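Local atomic coordinates of enoyl-CoA hydratase/isomerase family protein (Ruegeria pomeroyi, PDB entry 3L3S), a protein that probably acts as a hydro-lyase, perhaps on enoyl-CoA thioesters, as some crotonase-superfamily enzymes do. Residues 109-114 / 133-138; 127-132 / 183-188. All blocks are in the same frame, centred on the assembly; numbering follows the deposited sequence.

Contact 1 of 2, residues 109-114 / 133-138; sequences ALVEGI and PAARFC
With its CG1 anti to the backbone N (chi1 179°), Val111 reaches across to Ala135, and a bend at chi3 of Arg136 (-44°) folds the guanidinium back beside Ile114. Val111 CG1 lies 3.9 Å from Ala135 CB and 4.3 Å from Phe137 CE1, meeting that ring obliquely. The packing here is apolar: Phe63 and Met123 also touch Val111, and Phe137 leans on Leu120 and Met123 of helix 118-124. At the other end, Arg136 NH2 comes no closer than 4.2 Å to Ile114 CB, a loose van der Waals approach, oblique to the guanidinium plane.

Between these two groups the backbones carry the contact. Arg136 N donates a weak hydrogen bond to Gly113 O, 3.4 Å long and bent to 135° at the hydrogen. The same carbonyl oxygen also receives Ala135 CA at 3.4 Å as a CA-H...O contact. In the reverse direction, Ile114 CA approaches Arg136 O at 3.3 Å through a straighter CA-H...O contact, and Ile114 CG1 rests 3.7 Å from that oxygen. The side chain of Glu112 starts away from 133-138, and its OE1 is hydrogen-bonded to Gly60 N, outside the contact.

The evidence thus points to two segments just beginning to pair: strand 107-111 has ended, strand 114-116 starts at Ile114, and strand 137-138 follows Arg136. Such a step, from neighbouring strands of the large sheet into parallel neighbours of a small three-stranded sheet, belongs to the beta-beta-alpha spiral of the crotonase fold, whose turns pass from the large sheet to the small one.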
# COMPACT_ATOMS: atom_id res chain seq x y z
N ALA B 109 13.84 -7.59 -13.18
CA ALA B 109 15.15 -7.06 -12.86
C ALA B 109 15.96 -8.04 -12.01
O ALA B 109 15.45 -8.59 -11.02
CB ALA B 109 15.00 -5.73 -12.15
N LEU B 110 17.20 -8.31 -12.43
CA LEU B 110 18.13 -9.20 -11.72
C LEU B 110 19.19 -8.29 -11.08
O LEU B 110 20.03 -7.70 -11.77
CB LEU B 110 18.77 -10.18 -12.72
CG LEU B 110 19.48 -11.49 -12.33
CD1 LEU B 110 19.66 -12.30 -13.60
CD2 LEU B 110 20.82 -11.29 -11.66
N VAL B 111 19.13 -8.19 -9.75
CA VAL B 111 20.02 -7.33 -8.95
C VAL B 111 21.02 -8.11 -8.07
O VAL B 111 20.60 -8.85 -7.18
CB VAL B 111 19.17 -6.36 -8.08
CG1 VAL B 111 20.02 -5.46 -7.21
CG2 VAL B 111 18.30 -5.50 -8.97
N GLU B 112 22.31 -7.88 -8.31
CA GLU B 112 23.42 -8.53 -7.57
C GLU B 112 24.17 -7.56 -6.66
O GLU B 112 24.92 -7.99 -5.77
CB GLU B 112 24.44 -9.15 -8.54
CG GLU B 112 23.92 -10.30 -9.40
CD GLU B 112 24.83 -10.63 -10.57
OE1 GLU B 112 25.40 -9.71 -11.18
OE2 GLU B 112 24.95 -11.83 -10.90
N GLY B 113 24.01 -6.26 -6.92
CA GLY B 113 24.69 -5.24 -6.14
C GLY B 113 23.86 -4.02 -5.78
O GLY B 113 22.66 -4.13 -5.53
N ILE B 114 24.51 -2.86 -5.74
CA ILE B 114 23.82 -1.62 -5.38
C ILE B 114 23.01 -0.96 -6.50
O ILE B 114 23.47 -0.82 -7.64
CB ILE B 114 24.77 -0.61 -4.63
CG1 ILE B 114 23.98 0.63 -4.14
CG2 ILE B 114 25.97 -0.25 -5.48
CD1 ILE B 114 24.78 1.61 -3.27
N PRO B 133 21.73 -11.59 -1.43
CA PRO B 133 21.82 -10.93 -0.12
C PRO B 133 22.69 -9.68 -0.02
O PRO B 133 22.39 -8.79 0.76
CB PRO B 133 22.33 -12.05 0.78
CG PRO B 133 21.65 -13.22 0.23
CD PRO B 133 21.90 -13.05 -1.26
N ALA B 134 23.71 -9.60 -0.87
CA ALA B 134 24.64 -8.46 -0.90
C ALA B 134 24.08 -7.18 -1.55
O ALA B 134 24.72 -6.12 -1.51
CB ALA B 134 25.92 -8.86 -1.60
N ALA B 135 22.88 -7.27 -2.11
CA ALA B 135 22.23 -6.14 -2.77
C ALA B 135 21.80 -5.02 -1.83
O ALA B 135 21.12 -5.25 -0.83
CB ALA B 135 21.04 -6.62 -3.61
N ARG B 136 22.30 -3.81 -2.12
CA ARG B 136 21.99 -2.62 -1.35
C ARG B 136 21.17 -1.66 -2.20
O ARG B 136 21.20 -1.72 -3.43
CB ARG B 136 23.25 -1.96 -0.79
CG ARG B 136 23.97 -2.80 0.28
CD ARG B 136 25.30 -2.18 0.70
NE ARG B 136 26.09 -1.72 -0.45
CZ ARG B 136 27.15 -2.34 -0.97
NH1 ARG B 136 27.59 -3.49 -0.46
NH2 ARG B 136 27.76 -1.81 -2.01
N PHE B 137 20.34 -0.86 -1.54
CA PHE B 137 19.41 0.05 -2.21
C PHE B 137 19.51 1.45 -1.65
O PHE B 137 19.51 1.65 -0.43
CB PHE B 137 17.98 -0.50 -2.09
CG PHE B 137 17.84 -1.94 -2.49
CD1 PHE B 137 17.60 -2.29 -3.83
CD2 PHE B 137 18.05 -2.98 -1.56
CE1 PHE B 137 17.57 -3.65 -4.24
CE2 PHE B 137 18.03 -4.33 -1.95
CZ PHE B 137 17.79 -4.67 -3.29
N CYS B 138 19.53 2.44 -2.54
CA CYS B 138 19.68 3.82 -2.11
C CYS B 138 19.05 4.86 -3.00
O CYS B 138 18.78 4.62 -4.18
CB CYS B 138 21.18 4.12 -1.98
SG CYS B 138 21.61 5.71 -1.28

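Contact 2 of 2, residues 127-132 / 183-188; sequences DLAYAS and GLINRI
Asn186 N donates to Ala129 O over 2.7 Å with an almost linear N-H...O angle of 175°, and the donor sits nearly on the line of the carbonyl bond. This bond ties the loop after helix 176-182 to strand 128-131, just ahead of 187-188, the short, weakly bonded parallel strand that is outermost in this chain's large crotonase sheet. One step on, pairing is looser: Ala131 N reaches Arg187 O at 3.4 Å, a weak bond. Ile188 CA then meets Ala131 O at 3.5 Å as a CA-H...O contact, while Ala131 continues its backbone bonding with Leu189. The approach is prepared by Gly183, whose positive phi makes it the C-prime residue of a Schellman motif, with Leu184 N bonded to Ala179 O and Gly183 N to Leu180 O.

Tyr130 packs against Asn186 and Arg187. Its CD1 edge receives Arg187 CB, near the ring plane, at 3.8 Å, and CE1 meets Asn186 CB obliquely at 3.8 Å. The hydroxyl is hydrogen-bonded to Glu166 OE2 of the second subunit, which ties this ring to the subunit interface, and His197 meets it from helix 194-207. A leucine in its place would probably leave that glutamate without its hydroxyl partner and the CB atoms of Asn186 and Arg187 without the ring they rest against.

On the side of Ala129 and Ala131, Ile185 covers both methyl groups. Its chi1 of 50° places CG1 between backbone N and carbonyl carbon, which divides the branches: CG2 lies 3.9 Å from Ala129 CB, while CD1 touches Ala131 CB at 3.8 Å.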
# COMPACT_ATOMS: atom_id res chain seq x y z
N ASP B 127 8.29 -5.12 -13.40
CA ASP B 127 7.17 -5.81 -12.73
C ASP B 127 7.69 -6.63 -11.55
O ASP B 127 7.12 -6.59 -10.45
CB ASP B 127 6.44 -6.73 -13.71
CG ASP B 127 5.75 -5.98 -14.84
OD1 ASP B 127 5.07 -4.97 -14.56
OD2 ASP B 127 5.89 -6.41 -16.00
N LEU B 128 8.77 -7.37 -11.79
CA LEU B 128 9.41 -8.19 -10.77
C LEU B 128 10.90 -7.82 -10.54
O LEU B 128 11.55 -7.22 -11.40
CB LEU B 128 9.27 -9.68 -11.12
CG LEU B 128 7.86 -10.24 -11.37
CD1 LEU B 128 7.92 -11.69 -11.79
CD2 LEU B 128 6.98 -10.05 -10.14
N ALA B 129 11.41 -8.15 -9.35
CA ALA B 129 12.79 -7.86 -8.98
C ALA B 129 13.31 -8.92 -8.01
O ALA B 129 12.67 -9.20 -6.99
CB ALA B 129 12.92 -6.47 -8.36
N TYR B 130 14.42 -9.54 -8.37
CA TYR B 130 15.04 -10.59 -7.56
C TYR B 130 16.48 -10.20 -7.22
O TYR B 130 17.27 -9.84 -8.10
CB TYR B 130 14.99 -11.94 -8.28
CG TYR B 130 13.57 -12.41 -8.54
CD1 TYR B 130 12.87 -13.16 -7.57
CD2 TYR B 130 12.88 -12.01 -9.70
CE1 TYR B 130 11.50 -13.49 -7.75
CE2 TYR B 130 11.52 -12.33 -9.89
CZ TYR B 130 10.83 -13.06 -8.91
OH TYR B 130 9.48 -13.29 -9.05
N ALA B 131 16.79 -10.26 -5.93
CA ALA B 131 18.11 -9.89 -5.46
C ALA B 131 18.87 -10.96 -4.70
O ALA B 131 18.31 -11.98 -4.28
CB ALA B 131 18.01 -8.62 -4.63
N SER B 132 20.18 -10.73 -4.59
CA SER B 132 21.11 -11.59 -3.85
C SER B 132 21.19 -10.91 -2.48
O SER B 132 20.75 -9.77 -2.35
CB SER B 132 22.49 -11.60 -4.54
OG SER B 132 23.28 -10.45 -4.22
N GLY B 183 8.82 -4.61 0.08
CA GLY B 183 8.20 -4.87 -1.20
C GLY B 183 8.96 -4.24 -2.36
O GLY B 183 8.39 -4.02 -3.42
N LEU B 184 10.24 -3.96 -2.14
CA LEU B 184 11.10 -3.37 -3.16
C LEU B 184 11.57 -4.46 -4.12
O LEU B 184 11.76 -4.21 -5.31
CB LEU B 184 12.26 -2.63 -2.49
CG LEU B 184 13.22 -1.67 -3.19
CD1 LEU B 184 12.47 -0.60 -4.01
CD2 LEU B 184 14.08 -1.01 -2.12
N ILE B 185 11.73 -5.67 -3.58
CA ILE B 185 12.11 -6.86 -4.36
C ILE B 185 11.10 -7.97 -4.02
O ILE B 185 10.40 -7.87 -3.01
CB ILE B 185 13.58 -7.33 -4.10
CG1 ILE B 185 13.86 -7.44 -2.60
CG2 ILE B 185 14.55 -6.40 -4.83
CD1 ILE B 185 15.18 -8.06 -2.21
N ASN B 186 11.06 -9.01 -4.85
CA ASN B 186 10.13 -10.14 -4.66
C ASN B 186 10.62 -11.31 -3.81
O ASN B 186 9.83 -11.90 -3.06
CB ASN B 186 9.66 -10.67 -6.01
CG ASN B 186 8.80 -9.67 -6.78
OD1 ASN B 186 7.57 -9.69 -6.68
ND2 ASN B 186 9.45 -8.80 -7.53
N ARG B 187 11.90 -11.66 -3.94
CA ARG B 187 12.49 -12.78 -3.21
C ARG B 187 14.00 -12.63 -3.14
O ARG B 187 14.61 -12.06 -4.04
CB ARG B 187 12.12 -14.10 -3.92
CG ARG B 187 12.20 -15.36 -3.07
CD ARG B 187 11.61 -16.56 -3.83
NE ARG B 187 11.78 -17.80 -3.07
CZ ARG B 187 11.59 -19.03 -3.55
NH1 ARG B 187 11.20 -19.21 -4.81
NH2 ARG B 187 11.84 -20.08 -2.78
N ILE B 188 14.59 -13.09 -2.03
CA ILE B 188 16.05 -13.05 -1.85
C ILE B 188 16.55 -14.47 -2.10
O ILE B 188 16.06 -15.42 -1.50
CB ILE B 188 16.50 -12.65 -0.41
CG1 ILE B 188 16.07 -11.22 -0.06
CG2 ILE B 188 18.02 -12.72 -0.29
CD1 ILE B 188 16.23 -10.89 1.42

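Contact 2 contains strand 128-131, whose end passes directly into 133-138 of contact 1, and their centres lie about 9 Å apart. They are joined within the large sheet: Ala109 N to Leu128 O (2.9 Å) and Val111 N to Tyr130 O (3.0 Å) are probable hydrogen bonds between neighbouring strands. Contact 2 is the more buried, with a short, straight backbone bond, and a second subunit touches it. Contact 1 is only partly buried, no other chain of the assembly touches it, and its only direct hydrogen bond is weak, beside CA-H...O contacts and the packing of Val111. Met123 of helix 118-124 packs against residues of both, placing the helix beside the two.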